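Local coordinates for centrosomal protein 120 (Oreochromis niloticus, PDB 6EWH), which probably takes part in centriole and cilium formation as a centrosomal component, the chain here being its second C2 domain (C2B), at residues E74-H77 against D83-P86; F61-Y64 against N69-T72; R156-L161 against P165-P170. The protein carries 1 engineered substitution. All blocks are in the same frame, centred on the assembly; numbering follows the deposited sequence. Where two conformers were deposited one is given.

Contact 1. Residues E74-H77 against D83-P86; sequences EPFH and DFEP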
# COMPACT_ATOMS: atom_id res chain seq x y z
N GLU A 74 4.84 -10.66 4.54
CA GLU A 74 5.12 -12.00 5.05
C GLU A 74 4.25 -13.03 4.34
O GLU A 74 3.02 -12.88 4.31
CB GLU A 74 4.84 -12.03 6.55
CG GLU A 74 4.99 -13.39 7.19
CD GLU A 74 6.38 -13.60 7.75
OE1 GLU A 74 7.32 -12.91 7.30
OE2 GLU A 74 6.53 -14.44 8.67
N PRO A 75 4.83 -14.08 3.78
CA PRO A 75 4.02 -15.04 3.03
C PRO A 75 2.99 -15.75 3.91
O PRO A 75 3.20 -15.96 5.10
CB PRO A 75 5.06 -16.03 2.50
CG PRO A 75 6.32 -15.23 2.43
CD PRO A 75 6.27 -14.30 3.60
N PHE A 76 1.85 -16.08 3.30
CA PHE A 76 0.79 -16.83 3.97
C PHE A 76 0.21 -17.87 3.03
O PHE A 76 0.27 -17.74 1.80
CB PHE A 76 -0.30 -15.91 4.56
CG PHE A 76 -1.05 -15.10 3.53
CD1 PHE A 76 -0.51 -13.95 2.99
CD2 PHE A 76 -2.32 -15.48 3.13
CE1 PHE A 76 -1.21 -13.21 2.05
CE2 PHE A 76 -3.03 -14.74 2.19
CZ PHE A 76 -2.47 -13.60 1.66
N HIS A 77 -0.38 -18.92 3.61
CA HIS A 77 -0.89 -20.04 2.83
C HIS A 77 -2.41 -20.06 2.72
O HIS A 77 -2.94 -20.49 1.69
CB HIS A 77 -0.41 -21.36 3.44
CG HIS A 77 -1.05 -22.58 2.84
ND1 HIS A 77 -0.97 -22.89 1.50
CD2 HIS A 77 -1.78 -23.57 3.41
CE1 HIS A 77 -1.62 -24.02 1.27
NE2 HIS A 77 -2.12 -24.45 2.41
N ASP A 83 -4.75 -15.58 7.11
CA ASP A 83 -4.20 -15.60 8.45
C ASP A 83 -2.95 -14.75 8.60
O ASP A 83 -2.30 -14.81 9.65
CB ASP A 83 -3.93 -17.04 8.90
CG ASP A 83 -3.05 -17.81 7.93
OD1 ASP A 83 -2.66 -17.25 6.89
OD2 ASP A 83 -2.76 -18.99 8.21
N PHE A 84 -2.59 -13.96 7.59
CA PHE A 84 -1.46 -13.06 7.76
C PHE A 84 -1.77 -12.04 8.86
O PHE A 84 -2.93 -11.70 9.12
CB PHE A 84 -1.08 -12.36 6.44
CG PHE A 84 -2.13 -11.44 5.86
CD1 PHE A 84 -2.17 -10.11 6.24
CD2 PHE A 84 -3.01 -11.89 4.87
CE1 PHE A 84 -3.11 -9.23 5.68
CE2 PHE A 84 -3.96 -11.02 4.32
CZ PHE A 84 -4.01 -9.69 4.72
N GLU A 85 -0.71 -11.58 9.53
CA GLU A 85 -0.79 -10.55 10.54
C GLU A 85 -0.76 -9.17 9.89
O GLU A 85 -0.18 -9.00 8.80
CB GLU A 85 0.41 -10.67 11.47
CG GLU A 85 0.38 -11.94 12.29
CD GLU A 85 -0.63 -11.85 13.41
OE1 GLU A 85 -0.55 -10.87 14.18
OE2 GLU A 85 -1.50 -12.74 13.51
N PRO A 86 -1.35 -8.16 10.53
CA PRO A 86 -1.23 -6.80 10.01
C PRO A 86 0.24 -6.42 9.95
O PRO A 86 1.01 -6.71 10.87
CB PRO A 86 -1.99 -5.94 11.03
CG PRO A 86 -2.81 -6.91 11.84
CD PRO A 86 -2.05 -8.20 11.83
O HOH W 1 -1.08 -19.22 6.16

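Contact 2. Residues F61-Y64 against N69-T72; sequences FFYY and NDIT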
# COMPACT_ATOMS: atom_id res chain seq x y z
N PHE A 61 1.61 -13.47 -0.94
CA PHE A 61 2.15 -12.31 -0.24
C PHE A 61 1.72 -11.07 -1.01
O PHE A 61 1.26 -11.15 -2.15
CB PHE A 61 3.68 -12.38 -0.14
CG PHE A 61 4.38 -12.41 -1.47
CD1 PHE A 61 4.57 -13.62 -2.13
CD2 PHE A 61 4.83 -11.24 -2.06
CE1 PHE A 61 5.20 -13.65 -3.37
CE2 PHE A 61 5.46 -11.26 -3.30
CZ PHE A 61 5.64 -12.47 -3.95
N PHE A 62 1.87 -9.92 -0.37
CA PHE A 62 1.59 -8.65 -1.02
C PHE A 62 2.87 -7.96 -1.45
O PHE A 62 3.89 -8.02 -0.75
CB PHE A 62 0.74 -7.74 -0.13
CG PHE A 62 -0.57 -8.36 0.26
CD1 PHE A 62 -1.63 -8.38 -0.64
CD2 PHE A 62 -0.72 -8.97 1.49
CE1 PHE A 62 -2.83 -8.98 -0.30
CE2 PHE A 62 -1.91 -9.58 1.84
CZ PHE A 62 -2.97 -9.58 0.94
N TYR A 63 2.80 -7.29 -2.60
CA TYR A 63 3.92 -6.52 -3.12
C TYR A 63 3.45 -5.11 -3.45
O TYR A 63 2.36 -4.93 -4.01
CB TYR A 63 4.50 -7.14 -4.41
CG TYR A 63 5.33 -6.14 -5.17
CD1 TYR A 63 6.64 -5.86 -4.79
CD2 TYR A 63 4.78 -5.42 -6.24
CE1 TYR A 63 7.40 -4.92 -5.45
CE2 TYR A 63 5.54 -4.46 -6.90
CZ TYR A 63 6.85 -4.22 -6.51
OH TYR A 63 7.62 -3.29 -7.16
N TYR A 64 4.28 -4.12 -3.15
CA TYR A 64 4.07 -2.79 -3.68
C TYR A 64 5.38 -2.03 -3.70
O TYR A 64 6.33 -2.39 -2.99
CB TYR A 64 3.01 -2.00 -2.91
CG TYR A 64 3.23 -1.94 -1.42
CD1 TYR A 64 2.71 -2.92 -0.59
CD2 TYR A 64 3.91 -0.87 -0.83
CE1 TYR A 64 2.90 -2.86 0.79
CE2 TYR A 64 4.08 -0.79 0.52
CZ TYR A 64 3.58 -1.78 1.34
OH TYR A 64 3.76 -1.72 2.70
N ASN A 69 10.82 1.90 -3.51
CA ASN A 69 11.30 0.78 -2.70
C ASN A 69 10.39 -0.42 -2.90
O ASN A 69 9.18 -0.32 -2.68
CB ASN A 69 11.30 1.17 -1.22
CG ASN A 69 12.27 2.28 -0.92
OD1 ASN A 69 13.46 2.03 -0.77
ND2 ASN A 69 11.77 3.51 -0.84
N ASP A 70 10.97 -1.55 -3.29
CA ASP A 70 10.18 -2.77 -3.47
C ASP A 70 9.91 -3.39 -2.10
O ASP A 70 10.85 -3.66 -1.34
CB ASP A 70 10.92 -3.78 -4.35
CG ASP A 70 10.97 -3.36 -5.81
OD1 ASP A 70 10.03 -2.69 -6.28
OD2 ASP A 70 11.97 -3.69 -6.49
N ILE A 71 8.63 -3.59 -1.79
CA ILE A 71 8.21 -4.10 -0.49
C ILE A 71 7.39 -5.37 -0.70
O ILE A 71 6.47 -5.39 -1.52
CB ILE A 71 7.44 -3.03 0.29
CG1 ILE A 71 8.40 -1.88 0.63
CG2 ILE A 71 6.79 -3.63 1.54
CD1 ILE A 71 7.74 -0.61 1.09
N THR A 72 7.74 -6.42 0.03
CA THR A 72 6.96 -7.65 0.05
C THR A 72 6.56 -7.95 1.48
O THR A 72 7.33 -7.73 2.42
CB THR A 72 7.71 -8.86 -0.52
OG1 THR A 72 8.87 -9.13 0.27
CG2 THR A 72 8.12 -8.61 -1.97

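Contact 3. Residues R156-L161 against P165-P170; sequences RVKQTL and PTDLQP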
# COMPACT_ATOMS: atom_id res chain seq x y z
N ARG A 156 -9.25 -9.70 -18.74
CA ARG A 156 -10.21 -8.82 -19.38
C ARG A 156 -11.63 -9.10 -18.89
O ARG A 156 -12.39 -8.17 -18.59
CB ARG A 156 -10.12 -8.97 -20.90
CG ARG A 156 -8.75 -8.62 -21.46
CD ARG A 156 -8.46 -9.34 -22.78
NE ARG A 156 -9.37 -8.94 -23.85
CZ ARG A 156 -9.27 -9.35 -25.11
NH1 ARG A 156 -8.30 -10.18 -25.46
NH2 ARG A 156 -10.14 -8.94 -26.02
N VAL A 157 -12.00 -10.37 -18.79
CA VAL A 157 -13.36 -10.77 -18.45
C VAL A 157 -13.34 -11.38 -17.06
O VAL A 157 -12.48 -12.22 -16.76
CB VAL A 157 -13.90 -11.78 -19.48
CG1 VAL A 157 -15.29 -12.26 -19.06
CG2 VAL A 157 -13.94 -11.15 -20.88
N LYS A 158 -14.27 -10.96 -16.21
CA LYS A 158 -14.46 -11.60 -14.91
C LYS A 158 -15.72 -12.44 -15.00
O LYS A 158 -16.77 -11.93 -15.39
CB LYS A 158 -14.63 -10.56 -13.81
CG LYS A 158 -14.77 -11.18 -12.44
CD LYS A 158 -14.61 -10.13 -11.37
CE LYS A 158 -15.93 -9.46 -11.05
NZ LYS A 158 -16.59 -10.10 -9.87
N GLN A 159 -15.62 -13.72 -14.65
CA GLN A 159 -16.79 -14.59 -14.69
C GLN A 159 -17.19 -14.96 -13.27
O GLN A 159 -16.32 -15.21 -12.42
CB GLN A 159 -16.56 -15.79 -15.61
CG GLN A 159 -16.61 -15.37 -17.09
CD GLN A 159 -16.27 -16.48 -18.08
OE1 GLN A 159 -15.11 -16.87 -18.21
NE2 GLN A 159 -17.28 -16.97 -18.78
N THR A 160 -18.49 -14.92 -12.99
CA THR A 160 -19.01 -15.16 -11.65
C THR A 160 -20.08 -16.22 -11.72
O THR A 160 -21.08 -16.05 -12.43
CB THR A 160 -19.58 -13.89 -11.01
OG1 THR A 160 -18.59 -12.85 -10.99
CG2 THR A 160 -20.03 -14.19 -9.58
N LEU A 161 -19.87 -17.32 -11.01
CA LEU A 161 -20.74 -18.49 -11.06
C LEU A 161 -20.79 -19.09 -9.66
O LEU A 161 -19.76 -19.55 -9.16
CB LEU A 161 -20.15 -19.53 -12.01
CG LEU A 161 -20.90 -20.84 -12.19
CD1 LEU A 161 -22.19 -20.58 -12.94
CD2 LEU A 161 -20.04 -21.86 -12.93
N PRO A 165 -27.38 -11.60 -6.38
CA PRO A 165 -27.75 -10.18 -6.40
C PRO A 165 -26.70 -9.30 -5.78
O PRO A 165 -26.58 -8.13 -6.16
CB PRO A 165 -29.06 -10.15 -5.58
CG PRO A 165 -29.62 -11.51 -5.74
CD PRO A 165 -28.44 -12.43 -5.79
N THR A 166 -25.96 -9.82 -4.82
CA THR A 166 -24.82 -9.13 -4.23
C THR A 166 -23.54 -9.78 -4.72
O THR A 166 -23.55 -10.91 -5.23
CB THR A 166 -24.89 -9.17 -2.70
OG1 THR A 166 -24.86 -10.53 -2.25
CG2 THR A 166 -26.18 -8.52 -2.22
N ASP A 167 -22.45 -9.06 -4.58
CA ASP A 167 -21.20 -9.42 -5.24
C ASP A 167 -20.06 -9.10 -4.26
O ASP A 167 -19.37 -8.09 -4.38
CB ASP A 167 -21.05 -8.66 -6.56
CG ASP A 167 -19.92 -9.18 -7.43
OD1 ASP A 167 -19.22 -10.13 -7.00
OD2 ASP A 167 -19.73 -8.65 -8.54
N LEU A 168 -19.88 -9.98 -3.27
CA LEU A 168 -18.76 -9.85 -2.34
C LEU A 168 -17.47 -10.09 -3.11
O LEU A 168 -17.25 -11.18 -3.65
CB LEU A 168 -18.92 -10.86 -1.20
CG LEU A 168 -20.21 -10.78 -0.38
CD1 LEU A 168 -20.25 -11.86 0.69
CD2 LEU A 168 -20.38 -9.40 0.23
N GLN A 169 -16.61 -9.08 -3.18
CA GLN A 169 -15.43 -9.13 -4.02
C GLN A 169 -14.17 -9.20 -3.17
O GLN A 169 -14.21 -8.98 -1.95
CB GLN A 169 -15.38 -7.92 -4.98
CG GLN A 169 -16.04 -8.24 -6.34
CD GLN A 169 -15.65 -7.30 -7.48
OE1 GLN A 169 -14.62 -7.47 -8.13
NE2 GLN A 169 -16.50 -6.31 -7.75
N PRO A 170 -13.03 -9.57 -3.76
CA PRO A 170 -11.78 -9.63 -2.99
C PRO A 170 -11.43 -8.25 -2.47
O PRO A 170 -11.39 -7.27 -3.21
CB PRO A 170 -10.75 -10.11 -4.01
CG PRO A 170 -11.51 -10.69 -5.11
CD PRO A 170 -12.80 -9.96 -5.17
O HOH W 2 -19.79 -10.15 -10.43

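Contact 1. Residues E74-H77 against D83-P86
The backbone N of His77 donates to a water whose O lies 2.7 Å away, and that water donates in turn to Asp83 OD1 in a weak bond of 2.6 Å, so the two loop segments share a polar bridge although no direct hydrogen bond joins them. The Asp83 carboxylate also reaches the base of Phe76, with OD1 3.6 Å from CB of that residue and the carboxylate plane turned 78° from the Phe76 ring. On its imidazole, His77 ND1 is hydrogen-bonded to Ser58 O.

Apolar contact carries the remainder. Phe84 CD2 sits 3.5 Å above the Phe76 ring plane and over its centre, with Phe76 CE1 its nearest atom at 3.6 Å. The rings tilt by 48° with centroids 4.8 Å apart, an oblique pairing. In both residues CG lies between the backbone N and the carbonyl carbon (chi1 63° in Phe76), which swings the rings to the same side of the loop and sets them abreast. The carbonyl O of Glu74 meets the edge of the Phe76 ring in its plane. An alanine in place of Phe76 removes the face under Phe84 CD2, which would probably open a gap in this aromatic group and leave the Phe84 ring freer to turn.

Phe84 continues edge-to-face onto Phe62, while Phe76 shares a backbone hydrogen bond with Phe60. The arrangement is that of an irregular connection in a C2 beta-sandwich, passing from strand 69-72 of one sheet to strand 87-95 of the other.

Contact 2. Residues F61-Y64 against N69-T72
Tyr63 OH donates to Asp70 OD1 at 2.6 Å, the shortest polar bond between the two strands. The hydroxyl meets the carboxylate from above, 45° out of its plane. Tyr63 has its CG anti to the backbone N (chi1 162°), which lays the ring along the hairpin and carries OH past its bridge partner Thr72 to the residue two places earlier.

Two backbone bonds close the hydrogen-bonded pair Tyr64–Ile71: Tyr64 N to Ile71 O at 3.0 Å, and Ile71 N to Tyr64 O at 2.9 Å. Ile71 O also receives a CA-H...O contact from Tyr63 CA at 3.2 Å, so two donors share that oxygen. At the neighbouring non-hydrogen-bonded pair the CA atoms of Tyr63 and Thr72 approach to 4.5 Å.

Packing differs on the two faces. On the face of Tyr64 and Ile71, in the isoleucine conformer described, CG2 of Ile71 makes a CH-pi contact over the tyrosine ring, 4.1 Å from the centroid and 27° off the normal; a second conformer makes this tentative. On the face of Tyr63 and Thr72, the methyl CG2 of Thr72 is 4.0 Å from CE2 of Phe61.

These strands form a beta hairpin at one side of the four-stranded sheet: 69-72 is its edge strand, 60-66 pairs onward with 110-116, and Tyr64 and Ile71 both reach Ala89 on strand 87-95 of the facing sheet.

Contact 3. Residues R156-L161 against P165-P170
Charge attraction between Lys158 and Asp167 is the only direct ionic link between these two segments, and it is a long one: Lys158 NZ lies 3.7 Å from Asp167 OD2. The side chains approach from opposite directions. Lys158 leaves its backbone with CG anti to N, then bends at its last two torsions (chi3 87°, chi4 96°), which turns the ammonium group aside from the line of the extended chain.

A water also lies between the two side chains. It accepts from Lys158 NZ at 3.2 Å and approaches Asp167 OD2, although that second separation is too short to carry weight. The same water is hydrogen-bonded to Thr160 OG1 at 3.0 Å. If the short leg is real, the water would link Lys158 and Thr160 of 156-161 to the one carboxylate oxygen, beside the direct charge pair.

Looser contact comes from Gln169. In the conformer described, its OE1 is 3.7 Å from Lys158 NZ, with CE of the lysine alongside, the two side chains crossing at a slant; as a second conformer exists, this touch is tentative. Only 117 Å² is buried in all, as befits a surface contact.

Both segments belong to the long loop between strands 143-150 and 171-180, antiparallel neighbours in the six-stranded sheet. Towards strand 171-180 the loop is anchored by a hydrogen bond between Leu168 O and Gln45 NE2 and by a backbone hydrogen bond between Pro170 and Leu151.

In the fold
Contacts 1 and 2, both partly buried, belong together, whereas contact 3 is a surface contact and stands apart. The hairpin of contact 2 runs directly into the loop of contact 1, and they touch: Phe62 CE2 packs against Phe84 CE2 at 3.5 Å and Phe76 CE1 at 3.7 Å. Contact 2 lies deepest, its centre about 8 Å from the centre of the chain, and has regular strand bonding; contact 1, its centre about 15 Å from that point, has no strand pairing and relies on a ring pair and a water bridge. Contact 3, centred about 23 Å from it, is polar, with a long ion pair. It joins two limbs of the loop between strands 143-150 and 171-180 of the six-stranded sheet.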